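Local structure of beta-agarase B (Zobellia galactanivorans, 4ATF) at residues A[17-22]-A[27-32]; A[73-78]-A[86-91]; A[155-160]-A[265-270]; A[234-239]-A[243-248]. The protein hydrolyses the beta-1,4 linkages of agarose at random along the chain, with retention of the anomeric configuration, as a member of glycoside hydrolase family 16. The protein carries 1 engineered substitution. All coordinates share one frame; numbering follows the deposited sequence.

Contact 1. Residues A[17-22]-A[27-32]; sequences IPVPAD and MKWEFQ
In the conformer of Val-19 modelled here, one of two, the CG1 methyl is turned away from its own backbone N (chi1 169°), and Trp-29 sets its CG opposite the carbonyl carbon (chi1 -67°); together these rotations bring the methyl down onto the indole, the two side chains crossing at about a right angle. In that copy CG1 of Val-19 sits 3.5 Å from the centroid of the five-membered ring of Trp-29, nearly on the ring normal, a CH-pi contact over one face that holds only for this conformer.

The firmer ties involve Ala-21. Trp-29 NE1 gives its hydrogen to the backbone O of Ala-21 at 2.9 Å, a bent bond with an N-H...O angle of 143°. The nitrogen stands above the carbonyl plane instead of lying in it, and the oxygen is tilted a little out of the ring plane. Further along the six-membered ring, the methyl CB of Ala-21 packs 3.8 Å from CZ2 of Trp-29.

A single indole thus lays the loop leading into strand 27-31 against the beta-jelly-roll sandwich of the GH16 fold. Strand 27-31, which carries Trp-29, pairs antiparallel with strand 293-306. Tyr-112 of strand 111-118 touches Val-19, Ala-21 and Trp-29, and Tyr-204 of strand 199-207 meets the indole edge-to-face.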
loop_
_atom_site.group_PDB
_atom_site.type_symbol
_atom_site.label_atom_id
_atom_site.label_comp_id
_atom_site.label_asym_id
_atom_site.label_seq_id
_atom_site.Cartn_x
_atom_site.Cartn_y
_atom_site.Cartn_z
ATOM N N ILE A 17 -0.549 0.149 -21.962
ATOM C CA ILE A 17 -1.880 -0.227 -21.501
ATOM C C ILE A 17 -2.617 1.096 -21.269
ATOM O O ILE A 17 -2.084 1.985 -20.611
ATOM C CB ILE A 17 -1.818 -1.069 -20.186
ATOM C CG1 ILE A 17 -1.132 -2.416 -20.432
ATOM C CG2 ILE A 17 -3.250 -1.327 -19.664
ATOM C CD1 ILE A 17 -0.771 -3.188 -19.176
ATOM N N PRO A 18 -3.863 1.235 -21.773
ATOM C CA PRO A 18 -4.504 2.529 -21.522
ATOM C C PRO A 18 -4.583 2.884 -20.024
ATOM O O PRO A 18 -4.800 2.011 -19.157
ATOM C CB PRO A 18 -5.947 2.312 -21.998
ATOM C CG PRO A 18 -5.839 1.212 -23.057
ATOM C CD PRO A 18 -4.678 0.330 -22.624
ATOM N N VAL A 19 -4.441 4.171 -19.738
ATOM C CA VAL A 19 -4.680 4.696 -18.412
ATOM C C VAL A 19 -6.204 4.881 -18.265
ATOM O O VAL A 19 -6.828 5.537 -19.133
ATOM C CB VAL A 19 -3.895 6.023 -18.172
ATOM C CG1 VAL A 19 -4.382 6.698 -16.877
ATOM C CG2 VAL A 19 -2.379 5.704 -18.019
ATOM N N PRO A 20 -6.814 4.294 -17.186
ATOM C CA PRO A 20 -8.275 4.349 -17.083
ATOM C C PRO A 20 -8.832 5.695 -16.592
ATOM O O PRO A 20 -10.039 6.020 -16.838
ATOM C CB PRO A 20 -8.595 3.202 -16.086
ATOM C CG PRO A 20 -7.398 3.148 -15.164
ATOM C CD PRO A 20 -6.217 3.426 -16.119
ATOM N N ALA A 21 -7.991 6.461 -15.888
ATOM C CA ALA A 21 -8.380 7.772 -15.420
ATOM C C ALA A 21 -8.371 8.810 -16.583
ATOM O O ALA A 21 -7.726 8.594 -17.649
ATOM C CB ALA A 21 -7.446 8.213 -14.270
ATOM N N ASP A 22 -9.103 9.917 -16.391
ATOM C CA ASP A 22 -9.384 10.852 -17.500
ATOM C C ASP A 22 -8.371 12.018 -17.325
ATOM O O ASP A 22 -8.404 12.710 -16.312
ATOM C CB ASP A 22 -10.854 11.359 -17.355
ATOM C CG ASP A 22 -11.333 12.200 -18.547
ATOM O OD1 ASP A 22 -10.507 12.824 -19.264
ATOM O OD2 ASP A 22 -12.571 12.278 -18.741
ATOM N N MET A 27 -5.804 17.019 -22.917
ATOM C CA MET A 27 -4.669 16.484 -22.145
ATOM C C MET A 27 -4.350 15.047 -22.496
ATOM O O MET A 27 -5.218 14.341 -23.018
ATOM C CB MET A 27 -4.939 16.597 -20.646
ATOM C CG MET A 27 -5.405 18.028 -20.184
ATOM S SD MET A 27 -4.009 19.109 -20.055
ATOM C CE MET A 27 -3.412 18.576 -18.458
ATOM N N LYS A 28 -3.127 14.619 -22.194
ATOM C CA LYS A 28 -2.724 13.234 -22.383
ATOM C C LYS A 28 -1.954 12.771 -21.149
ATOM O O LYS A 28 -1.475 13.610 -20.351
ATOM C CB LYS A 28 -1.919 13.052 -23.689
ATOM C CG LYS A 28 -0.520 13.677 -23.643
ATOM C CD LYS A 28 0.271 13.613 -25.008
ATOM C CE LYS A 28 1.544 14.485 -24.889
ATOM N NZ LYS A 28 2.480 14.297 -26.005
ATOM N N TRP A 29 -1.822 11.463 -20.984
ATOM C CA TRP A 29 -1.013 10.912 -19.861
ATOM C C TRP A 29 0.448 10.729 -20.306
ATOM O O TRP A 29 0.744 10.035 -21.339
ATOM C CB TRP A 29 -1.579 9.561 -19.365
ATOM C CG TRP A 29 -2.902 9.682 -18.732
ATOM C CD1 TRP A 29 -4.164 9.417 -19.294
ATOM C CD2 TRP A 29 -3.149 10.248 -17.450
ATOM N NE1 TRP A 29 -5.154 9.683 -18.356
ATOM C CE2 TRP A 29 -4.559 10.216 -17.228
ATOM C CE3 TRP A 29 -2.291 10.737 -16.429
ATOM C CZ2 TRP A 29 -5.149 10.676 -16.023
ATOM C CZ3 TRP A 29 -2.855 11.174 -15.225
ATOM C CH2 TRP A 29 -4.299 11.120 -15.028
ATOM N N GLU A 30 1.355 11.317 -19.521
ATOM C CA GLU A 30 2.806 11.267 -19.813
ATOM C C GLU A 30 3.493 10.316 -18.839
ATOM O O GLU A 30 3.448 10.525 -17.615
ATOM C CB GLU A 30 3.421 12.662 -19.679
ATOM C CG GLU A 30 4.977 12.725 -20.029
ATOM C CD GLU A 30 5.558 14.067 -19.564
ATOM O OE1 GLU A 30 5.914 14.261 -18.348
ATOM O OE2 GLU A 30 5.540 14.954 -20.414
ATOM N N PHE A 31 4.126 9.284 -19.391
ATOM C CA PHE A 31 4.843 8.239 -18.617
ATOM C C PHE A 31 6.050 8.868 -17.898
ATOM O O PHE A 31 6.846 9.611 -18.521
ATOM C CB PHE A 31 5.286 7.169 -19.608
ATOM C CG PHE A 31 6.097 6.035 -18.985
ATOM C CD1 PHE A 31 5.475 4.981 -18.300
ATOM C CD2 PHE A 31 7.486 6.033 -19.097
ATOM C CE1 PHE A 31 6.215 3.936 -17.710
ATOM C CE2 PHE A 31 8.274 4.939 -18.474
ATOM C CZ PHE A 31 7.604 3.915 -17.819
ATOM N N GLN A 32 6.171 8.575 -16.615
ATOM C CA GLN A 32 7.232 9.061 -15.750
ATOM C C GLN A 32 8.299 8.006 -15.652
ATOM O O GLN A 32 8.020 6.821 -15.459
ATOM C CB GLN A 32 6.689 9.445 -14.340
ATOM C CG GLN A 32 5.571 10.543 -14.386
ATOM C CD GLN A 32 6.027 11.836 -15.056
ATOM O OE1 GLN A 32 6.815 12.550 -14.512
ATOM N NE2 GLN A 32 5.460 12.159 -16.228
#

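Contact 2. Residues A[73-78]-A[86-91]; sequences RDRSYV and WATRKP
The guanidinium of Arg-75 lies almost flat over the indole of Trp-86, the two planes only 19° apart. The arginine chain folds at chi2 (-69°), which carries CD over the middle of the six-membered ring, 3.7 Å from its centroid in a CH-pi contact, and leaves NH1 of Arg-75 3.4 Å from CZ2 of Trp-86. At its edge, in plane, the same guanidinium grips one hydroxyl side-on: NE of Arg-75 donates to OG1 of Thr-88 at 2.9 Å, and NH2 adds a second, longer bond to that oxygen. NH1 donates to the backbone O of Asp-74. A leucine in place of Arg-75 would probably leave the Thr-88 hydroxyl without these two donors and the Asp-74 carbonyl without its NH1 bond. Tyr-77 brings CE1 to within 3.6 Å of CE3 of Trp-86, the ring planes nearly perpendicular. A backbone bond from Trp-86 N to Arg-75 O ties the segments at the open end of the hairpin formed by strands 76-79 and 82-89; strand 82-89 pairs onward with 96-103.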
loop_
_atom_site.group_PDB
_atom_site.type_symbol
_atom_site.label_atom_id
_atom_site.label_comp_id
_atom_site.label_asym_id
_atom_site.label_seq_id
_atom_site.Cartn_x
_atom_site.Cartn_y
_atom_site.Cartn_z
ATOM N N ARG A 73 16.333 -5.022 5.257
ATOM C CA ARG A 73 16.810 -4.732 3.888
ATOM C C ARG A 73 16.890 -6.014 3.063
ATOM O O ARG A 73 16.550 -6.002 1.910
ATOM C CB ARG A 73 18.184 -4.029 3.886
ATOM C CG ARG A 73 18.056 -2.591 4.395
ATOM C CD ARG A 73 19.392 -1.898 4.461
ATOM N NE ARG A 73 19.286 -0.557 5.079
ATOM C CZ ARG A 73 18.809 0.522 4.485
ATOM N NH1 ARG A 73 18.364 0.464 3.230
ATOM N NH2 ARG A 73 18.779 1.685 5.165
ATOM N N ASP A 74 17.317 -7.112 3.681
ATOM C CA ASP A 74 17.523 -8.349 2.950
ATOM C C ASP A 74 16.275 -9.285 2.857
ATOM O O ASP A 74 16.405 -10.477 2.508
ATOM C CB ASP A 74 18.740 -9.070 3.548
ATOM C CG ASP A 74 18.472 -9.651 4.949
ATOM O OD1 ASP A 74 17.381 -9.467 5.535
ATOM O OD2 ASP A 74 19.392 -10.326 5.466
ATOM N N ARG A 75 15.082 -8.724 3.086
ATOM C CA ARG A 75 13.858 -9.479 2.822
ATOM C C ARG A 75 13.120 -8.965 1.560
ATOM O O ARG A 75 11.953 -9.326 1.306
ATOM C CB ARG A 75 12.932 -9.499 4.077
ATOM C CG ARG A 75 13.433 -10.478 5.180
ATOM C CD ARG A 75 13.273 -11.921 4.684
ATOM N NE ARG A 75 13.884 -12.963 5.546
ATOM C CZ ARG A 75 15.187 -13.314 5.506
ATOM N NH1 ARG A 75 16.052 -12.735 4.647
ATOM N NH2 ARG A 75 15.637 -14.277 6.287
ATOM N N SER A 76 13.756 -8.065 0.831
ATOM C CA SER A 76 13.272 -7.717 -0.515
ATOM C C SER A 76 14.346 -8.047 -1.557
ATOM O O SER A 76 15.566 -8.041 -1.256
ATOM C CB SER A 76 12.874 -6.212 -0.577
ATOM O OG SER A 76 14.025 -5.431 -0.187
ATOM N N TYR A 77 13.888 -8.360 -2.776
ATOM C CA TYR A 77 14.821 -8.585 -3.900
ATOM C C TYR A 77 14.096 -8.388 -5.237
ATOM O O TYR A 77 12.872 -8.193 -5.260
ATOM C CB TYR A 77 15.462 -9.977 -3.834
ATOM C CG TYR A 77 14.488 -11.136 -3.933
ATOM C CD1 TYR A 77 13.661 -11.459 -2.849
ATOM C CD2 TYR A 77 14.471 -11.977 -5.059
ATOM C CE1 TYR A 77 12.768 -12.624 -2.892
ATOM C CE2 TYR A 77 13.582 -13.145 -5.132
ATOM C CZ TYR A 77 12.743 -13.430 -4.042
ATOM O OH TYR A 77 11.880 -14.467 -4.082
ATOM N N VAL A 78 14.841 -8.415 -6.332
ATOM C CA VAL A 78 14.183 -8.454 -7.642
ATOM C C VAL A 78 14.724 -9.562 -8.497
ATOM O O VAL A 78 15.942 -9.709 -8.625
ATOM C CB VAL A 78 13.866 -7.075 -8.290
ATOM C CG1 VAL A 78 14.246 -5.859 -7.481
ATOM C CG2 VAL A 78 13.861 -6.986 -9.759
ATOM N N TRP A 86 9.603 -11.358 1.060
ATOM C CA TRP A 86 9.038 -12.505 1.781
ATOM C C TRP A 86 9.186 -12.375 3.285
ATOM O O TRP A 86 9.847 -11.452 3.755
ATOM C CB TRP A 86 9.623 -13.856 1.274
ATOM C CG TRP A 86 10.972 -14.315 1.773
ATOM C CD1 TRP A 86 11.206 -15.428 2.544
ATOM C CD2 TRP A 86 12.265 -13.767 1.466
ATOM N NE1 TRP A 86 12.548 -15.589 2.771
ATOM C CE2 TRP A 86 13.235 -14.589 2.131
ATOM C CE3 TRP A 86 12.702 -12.663 0.730
ATOM C CZ2 TRP A 86 14.616 -14.346 2.068
ATOM C CZ3 TRP A 86 14.103 -12.410 0.653
ATOM C CH2 TRP A 86 15.035 -13.267 1.310
ATOM N N ALA A 87 8.611 -13.310 4.038
ATOM C CA ALA A 87 8.556 -13.197 5.507
ATOM C C ALA A 87 9.206 -14.430 6.233
ATOM O O ALA A 87 8.900 -15.561 5.871
ATOM C CB ALA A 87 7.070 -13.078 5.946
ATOM N N THR A 88 10.033 -14.222 7.259
ATOM C CA THR A 88 10.579 -15.350 8.046
ATOM C C THR A 88 10.527 -14.971 9.528
ATOM O O THR A 88 10.698 -13.775 9.861
ATOM C CB THR A 88 12.024 -15.695 7.642
ATOM O OG1 THR A 88 12.837 -14.501 7.727
ATOM C CG2 THR A 88 12.042 -16.275 6.199
ATOM N N ARG A 89 10.271 -15.945 10.400
ATOM C CA ARG A 89 10.334 -15.700 11.865
ATOM C C ARG A 89 11.723 -15.204 12.297
ATOM O O ARG A 89 12.780 -15.748 11.895
ATOM C CB ARG A 89 9.992 -16.977 12.646
ATOM C CG ARG A 89 9.594 -16.720 14.112
ATOM C CD ARG A 89 8.209 -17.402 14.268
ATOM N NE ARG A 89 7.300 -16.363 14.350
ATOM C CZ ARG A 89 5.978 -16.368 14.149
ATOM N NH1 ARG A 89 5.191 -17.413 13.767
ATOM N NH2 ARG A 89 5.450 -15.196 14.338
ATOM N N LYS A 90 11.738 -14.133 13.083
ATOM C CA LYS A 90 12.998 -13.662 13.657
ATOM C C LYS A 90 13.500 -14.707 14.639
ATOM O O LYS A 90 12.745 -15.179 15.497
ATOM C CB LYS A 90 12.813 -12.300 14.345
ATOM C CG LYS A 90 14.081 -11.744 15.012
ATOM C CD LYS A 90 13.813 -10.347 15.588
ATOM C CE LYS A 90 15.048 -9.820 16.372
ATOM N NZ LYS A 90 14.768 -8.449 16.928
ATOM N N PRO A 91 14.777 -15.127 14.519
ATOM C CA PRO A 91 15.193 -16.209 15.450
ATOM C C PRO A 91 15.032 -15.780 16.921
ATOM O O PRO A 91 15.376 -14.632 17.263
ATOM C CB PRO A 91 16.687 -16.409 15.110
ATOM C CG PRO A 91 16.789 -15.936 13.626
ATOM C CD PRO A 91 15.811 -14.765 13.532
#

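Contact 3. Residues A[155-160]-A[265-270]; sequences KDHSYF and TWRSSP
This contact helps build the wall of the agarose-binding cleft: Phe-160 and Trp-266 both belong to the pocket that holds the bound glycan, and Arg-267, next to Trp-266 in the chain, reaches across to Phe-160. A bend at chi3 (108°) turns the guanidinium edge toward the Phe-160 ring, the planes 77° apart. NH1 of Arg-267 stands over the ring centre, 3.4 Å from CE2 of Phe-160, in a cation-pi contact. The opposite face of Phe-160 is taken by CD2 of Tyr-159. CH2 of Trp-266 reaches CE1 of Phe-160 at 3.9 Å, the phenyl meeting the indole at its edge. The other terminal nitrogen of the arginine, NH2, donates to the backbone O of Thr-123. An alanine at Phe-160 would probably open a gap beside Trp-266 and leave NH1 of the arginine without the ring face it rests on. Side chains from helix 158-161 and helix 265-268 thus meet across the gap between them, with Tyr-145 of strand 137-145 touching both His-157 and Arg-267.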
loop_
_atom_site.group_PDB
_atom_site.type_symbol
_atom_site.label_atom_id
_atom_site.label_comp_id
_atom_site.label_asym_id
_atom_site.label_seq_id
_atom_site.Cartn_x
_atom_site.Cartn_y
_atom_site.Cartn_z
ATOM N N LYS A 155 -9.689 -20.645 11.193
ATOM C CA LYS A 155 -10.879 -20.315 10.353
ATOM C C LYS A 155 -10.615 -20.055 8.873
ATOM O O LYS A 155 -9.556 -19.540 8.490
ATOM C CB LYS A 155 -11.821 -19.220 10.984
ATOM C CG LYS A 155 -11.203 -17.930 11.427
ATOM C CD LYS A 155 -12.197 -16.747 11.673
ATOM C CE LYS A 155 -12.916 -16.802 12.992
ATOM N NZ LYS A 155 -13.671 -15.570 13.271
ATOM N N ASP A 156 -11.603 -20.398 8.057
ATOM C CA ASP A 156 -11.702 -19.911 6.683
ATOM C C ASP A 156 -11.513 -18.394 6.670
ATOM O O ASP A 156 -12.136 -17.682 7.495
ATOM C CB ASP A 156 -13.075 -20.329 6.143
ATOM C CG ASP A 156 -13.300 -19.976 4.687
ATOM O OD1 ASP A 156 -12.954 -18.926 4.280
ATOM O OD2 ASP A 156 -13.963 -20.737 3.964
ATOM N N HIS A 157 -10.656 -17.866 5.774
ATOM C CA HIS A 157 -10.248 -16.450 5.833
ATOM C C HIS A 157 -10.856 -15.686 4.608
ATOM O O HIS A 157 -10.433 -14.607 4.242
ATOM C CB HIS A 157 -8.689 -16.400 6.068
ATOM C CG HIS A 157 -8.076 -15.029 6.154
ATOM N ND1 HIS A 157 -7.922 -14.324 7.334
ATOM C CD2 HIS A 157 -7.476 -14.288 5.201
ATOM C CE1 HIS A 157 -7.282 -13.196 7.090
ATOM N NE2 HIS A 157 -7.009 -13.151 5.807
ATOM N N SER A 158 -11.919 -16.253 4.024
ATOM C CA SER A 158 -12.412 -15.737 2.760
ATOM C C SER A 158 -13.118 -14.371 2.998
ATOM O O SER A 158 -13.316 -13.561 2.065
ATOM C CB SER A 158 -13.284 -16.818 2.036
ATOM O OG SER A 158 -14.499 -16.937 2.746
ATOM N N TYR A 159 -13.455 -14.066 4.256
ATOM C CA TYR A 159 -13.930 -12.692 4.546
ATOM C C TYR A 159 -12.935 -11.632 4.071
ATOM O O TYR A 159 -13.331 -10.569 3.517
ATOM C CB TYR A 159 -14.164 -12.515 6.034
ATOM C CG TYR A 159 -14.684 -11.124 6.359
ATOM C CD1 TYR A 159 -16.084 -10.853 6.311
ATOM C CD2 TYR A 159 -13.810 -10.085 6.705
ATOM C CE1 TYR A 159 -16.600 -9.569 6.632
ATOM C CE2 TYR A 159 -14.312 -8.792 7.010
ATOM C CZ TYR A 159 -15.735 -8.554 6.989
ATOM O OH TYR A 159 -16.258 -7.288 7.284
ATOM N N PHE A 160 -11.658 -11.906 4.322
ATOM C CA PHE A 160 -10.562 -11.079 3.820
ATOM C C PHE A 160 -10.008 -11.411 2.427
ATOM O O PHE A 160 -9.586 -10.470 1.682
ATOM C CB PHE A 160 -9.427 -11.134 4.848
ATOM C CG PHE A 160 -9.778 -10.409 6.120
ATOM C CD1 PHE A 160 -9.838 -9.000 6.132
ATOM C CD2 PHE A 160 -10.144 -11.114 7.282
ATOM C CE1 PHE A 160 -10.175 -8.298 7.349
ATOM C CE2 PHE A 160 -10.511 -10.406 8.494
ATOM C CZ PHE A 160 -10.502 -9.003 8.516
ATOM N N THR A 265 -1.020 -4.720 14.435
ATOM C CA THR A 265 -1.482 -5.011 15.809
ATOM C C THR A 265 -2.979 -5.403 15.906
ATOM O O THR A 265 -3.369 -6.309 16.653
ATOM C CB THR A 265 -1.197 -3.835 16.790
ATOM O OG1 THR A 265 0.192 -3.526 16.712
ATOM C CG2 THR A 265 -1.517 -4.266 18.271
ATOM N N TRP A 266 -3.835 -4.761 15.133
ATOM C CA TRP A 266 -5.271 -5.099 15.261
ATOM C C TRP A 266 -5.574 -6.565 14.823
ATOM O O TRP A 266 -6.658 -7.094 15.149
ATOM C CB TRP A 266 -6.147 -4.099 14.473
ATOM C CG TRP A 266 -6.084 -4.166 12.946
ATOM C CD1 TRP A 266 -5.140 -3.612 12.142
ATOM C CD2 TRP A 266 -7.011 -4.834 12.062
ATOM N NE1 TRP A 266 -5.402 -3.901 10.782
ATOM C CE2 TRP A 266 -6.557 -4.620 10.713
ATOM C CE3 TRP A 266 -8.184 -5.564 12.266
ATOM C CZ2 TRP A 266 -7.225 -5.097 9.606
ATOM C CZ3 TRP A 266 -8.870 -6.066 11.131
ATOM C CH2 TRP A 266 -8.380 -5.830 9.813
ATOM N N ARG A 267 -4.607 -7.175 14.096
ATOM C CA ARG A 267 -4.710 -8.558 13.554
ATOM C C ARG A 267 -3.983 -9.518 14.480
ATOM O O ARG A 267 -4.567 -10.525 14.855
ATOM C CB ARG A 267 -4.105 -8.706 12.117
ATOM C CG ARG A 267 -4.659 -7.865 10.919
ATOM C CD ARG A 267 -4.158 -8.584 9.570
ATOM N NE ARG A 267 -5.395 -9.044 9.282
ATOM C CZ ARG A 267 -5.888 -10.089 8.694
ATOM N NH1 ARG A 267 -7.186 -9.942 8.729
ATOM N NH2 ARG A 267 -5.281 -11.133 8.065
ATOM N N SER A 268 -2.719 -9.247 14.830
ATOM C CA SER A 268 -1.956 -10.173 15.761
ATOM C C SER A 268 -2.253 -10.039 17.251
ATOM O O SER A 268 -2.038 -10.989 18.019
ATOM C CB SER A 268 -0.433 -10.071 15.518
ATOM O OG SER A 268 0.030 -8.736 15.727
ATOM N N SER A 269 -2.735 -8.874 17.682
ATOM C CA SER A 269 -3.148 -8.692 19.102
ATOM C C SER A 269 -4.507 -8.020 19.110
ATOM O O SER A 269 -4.578 -6.862 19.520
ATOM C CB SER A 269 -2.214 -7.723 19.837
ATOM O OG SER A 269 -0.952 -8.311 19.986
ATOM N N PRO A 270 -5.552 -8.696 18.643
ATOM C CA PRO A 270 -6.853 -8.047 18.537
ATOM C C PRO A 270 -7.399 -7.545 19.875
ATOM O O PRO A 270 -7.162 -8.168 20.924
ATOM C CB PRO A 270 -7.736 -9.160 18.018
ATOM C CG PRO A 270 -7.090 -10.378 18.568
ATOM C CD PRO A 270 -5.654 -10.131 18.362
#

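Contact 4. Residues A[234-239]-A[243-248]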
loop_
_atom_site.group_PDB
_atom_site.type_symbol
_atom_site.label_atom_id
_atom_site.label_comp_id
_atom_site.label_asym_id
_atom_site.label_seq_id
_atom_site.Cartn_x
_atom_site.Cartn_y
_atom_site.Cartn_z
ATOM N N PHE A 234 -7.990 17.454 10.581
ATOM C CA PHE A 234 -6.600 17.084 11.018
ATOM C C PHE A 234 -5.583 17.776 10.119
ATOM O O PHE A 234 -4.407 17.888 10.471
ATOM C CB PHE A 234 -6.333 15.589 10.911
ATOM C CG PHE A 234 -6.917 14.789 12.024
ATOM C CD1 PHE A 234 -7.745 15.399 13.040
ATOM C CD2 PHE A 234 -6.634 13.422 12.111
ATOM C CE1 PHE A 234 -8.287 14.597 14.106
ATOM C CE2 PHE A 234 -7.172 12.619 13.219
ATOM C CZ PHE A 234 -7.987 13.193 14.159
ATOM N N THR A 235 -6.037 18.228 8.946
ATOM C CA THR A 235 -5.124 18.941 8.057
ATOM C C THR A 235 -5.113 20.464 8.194
ATOM O O THR A 235 -4.526 21.141 7.336
ATOM C CB THR A 235 -5.303 18.519 6.552
ATOM O OG1 THR A 235 -6.526 19.045 6.000
ATOM C CG2 THR A 235 -5.195 16.950 6.380
ATOM N N ASN A 236 -5.758 21.018 9.234
ATOM C CA ASN A 236 -5.696 22.480 9.451
ATOM C C ASN A 236 -4.178 22.869 9.536
ATOM O O ASN A 236 -3.383 22.144 10.233
ATOM C CB ASN A 236 -6.305 22.888 10.815
ATOM C CG ASN A 236 -7.795 23.189 10.750
ATOM O OD1 ASN A 236 -8.365 23.314 9.675
ATOM N ND2 ASN A 236 -8.409 23.394 11.911
ATOM N N THR A 237 -3.779 23.981 8.922
ATOM C CA THR A 237 -2.416 24.473 9.128
ATOM C C THR A 237 -2.282 25.107 10.561
ATOM O O THR A 237 -1.218 25.075 11.152
ATOM C CB THR A 237 -1.991 25.496 8.039
ATOM O OG1 THR A 237 -2.892 26.581 8.062
ATOM C CG2 THR A 237 -2.071 24.942 6.607
ATOM N N THR A 238 -3.339 25.710 11.079
ATOM C CA THR A 238 -3.326 26.241 12.454
ATOM C C THR A 238 -4.343 25.381 13.264
ATOM O O THR A 238 -5.530 25.240 12.883
ATOM C CB THR A 238 -3.687 27.757 12.539
ATOM O OG1 THR A 238 -5.055 27.934 12.206
ATOM C CG2 THR A 238 -2.883 28.604 11.597
ATOM N N ASP A 239 -3.859 24.768 14.344
ATOM C CA ASP A 239 -4.749 24.049 15.290
ATOM C C ASP A 239 -5.465 22.811 14.685
ATOM O O ASP A 239 -6.703 22.784 14.566
ATOM C CB ASP A 239 -5.776 25.031 15.872
ATOM C CG ASP A 239 -6.337 24.596 17.254
ATOM O OD1 ASP A 239 -5.951 23.524 17.828
ATOM O OD2 ASP A 239 -7.191 25.369 17.750
ATOM N N THR A 243 -12.509 21.837 14.636
ATOM C CA THR A 243 -13.498 21.980 13.549
ATOM C C THR A 243 -14.165 23.399 13.428
ATOM O O THR A 243 -14.844 23.678 12.415
ATOM C CB THR A 243 -14.548 20.864 13.565
ATOM O OG1 THR A 243 -15.398 21.032 14.685
ATOM C CG2 THR A 243 -13.861 19.453 13.608
ATOM N N GLU A 244 -13.929 24.273 14.411
ATOM C CA GLU A 244 -14.453 25.638 14.383
ATOM C C GLU A 244 -13.637 26.550 13.468
ATOM O O GLU A 244 -14.054 27.631 13.175
ATOM C CB GLU A 244 -14.511 26.271 15.798
ATOM C CG GLU A 244 -15.649 25.730 16.646
ATOM C CD GLU A 244 -16.378 26.815 17.407
ATOM O OE1 GLU A 244 -15.776 27.858 17.778
ATOM O OE2 GLU A 244 -17.585 26.619 17.646
ATOM N N ILE A 245 -12.454 26.129 13.049
ATOM C CA ILE A 245 -11.662 26.964 12.155
ATOM C C ILE A 245 -11.200 26.117 10.980
ATOM O O ILE A 245 -10.902 24.930 11.165
ATOM C CB ILE A 245 -10.498 27.728 12.903
ATOM C CG1 ILE A 245 -9.692 26.789 13.833
ATOM C CG2 ILE A 245 -11.046 29.012 13.690
ATOM C CD1 ILE A 245 -8.818 27.556 14.826
ATOM N N ASP A 246 -11.213 26.704 9.767
ATOM C CA ASP A 246 -10.919 25.917 8.579
ATOM C C ASP A 246 -9.715 26.476 7.835
ATOM O O ASP A 246 -9.829 27.454 7.073
ATOM C CB ASP A 246 -12.146 25.833 7.647
ATOM C CG ASP A 246 -12.011 24.747 6.562
ATOM O OD1 ASP A 246 -10.932 24.109 6.417
ATOM O OD2 ASP A 246 -13.016 24.506 5.838
ATOM N N THR A 247 -8.572 25.840 8.035
ATOM C CA THR A 247 -7.367 26.115 7.225
ATOM C C THR A 247 -6.903 24.748 6.697
ATOM O O THR A 247 -5.676 24.517 6.547
ATOM C CB THR A 247 -6.249 26.783 8.110
ATOM O OG1 THR A 247 -6.149 26.022 9.326
ATOM C CG2 THR A 247 -6.572 28.302 8.411
ATOM N N ARG A 248 -7.865 23.832 6.428
ATOM C CA ARG A 248 -7.503 22.479 5.973
ATOM C C ARG A 248 -6.717 22.481 4.675
ATOM O O ARG A 248 -7.082 23.216 3.715
ATOM C CB ARG A 248 -8.760 21.626 5.753
ATOM C CG ARG A 248 -9.413 21.182 7.073
ATOM C CD ARG A 248 -10.639 20.337 6.802
ATOM N NE ARG A 248 -11.743 21.203 6.429
ATOM C CZ ARG A 248 -13.006 20.797 6.296
ATOM N NH1 ARG A 248 -13.335 19.512 6.510
ATOM N NH2 ARG A 248 -13.946 21.691 5.949
HETATM O O HOH W 1 -7.640 26.749 11.338
#
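Asn-236 uses both ends of its amide across this contact. Its CG points away from the carbonyl carbon (chi1 -90°), which carries the amide over to Ile-245 and Thr-247. OD1 of Asn-236 accepts from the backbone N of Thr-247 at 3.0 Å, and ND2 donates to the backbone O of Ile-245, also at 3.0 Å; that oxygen takes a second bond from His-233 ND1. Within its own segment ND2 gives a nearly straight bond to Asp-239 O (3.2 Å, 173°), the Asp-239 oxygen lying in the Asn-236 amide plane, and a further weak one goes to Asn-242 O.

Thr-247 O accepts from Thr-237 N at 3.1 Å, while Thr-247 OG1 takes a weak bond from Thr-238 N. A water joins that hydroxyl to OG1 of Thr-238. Within segment 243-248, OD1 of Asp-246 receives both N and NE of Arg-248, the first closing an Asx turn, and NH2 of Arg-248 forms a salt bridge with OD2 of Asp-246 at 3.0 Å. NH1 is bonded to Asp-230 O, and OG1 of Thr-235 to Asp-230 OD2.

With a single bridge, between Asn-236 and Arg-248, and no regular strand in either segment, polar side chains probably supplement the few backbone bonds in setting the loop's shape.

In the fold
Along the chain contact 1 closes first and contact 2 follows, while contact 4 is nested in the long span of chain between the two segments of contact 3. Contacts 1 and 2, centres about 34 Å apart, both reach the beta-jelly-roll sandwich of the GH16 fold: strand 293-306 pairs with 27-31 and with 82-89. Contact 3 lies at the glycan cleft, on the opposite side of the chain's centre from contact 1; its nearest atoms come within about 8 Å of contact 2. Contact 4, between helix 226-229 and strand 255-262, lies farthest out, its centre about 27 Å from that of the chain. Contacts 1, 2 and 4 join peripheral loops and a hairpin, while contact 3 lines the substrate cleft.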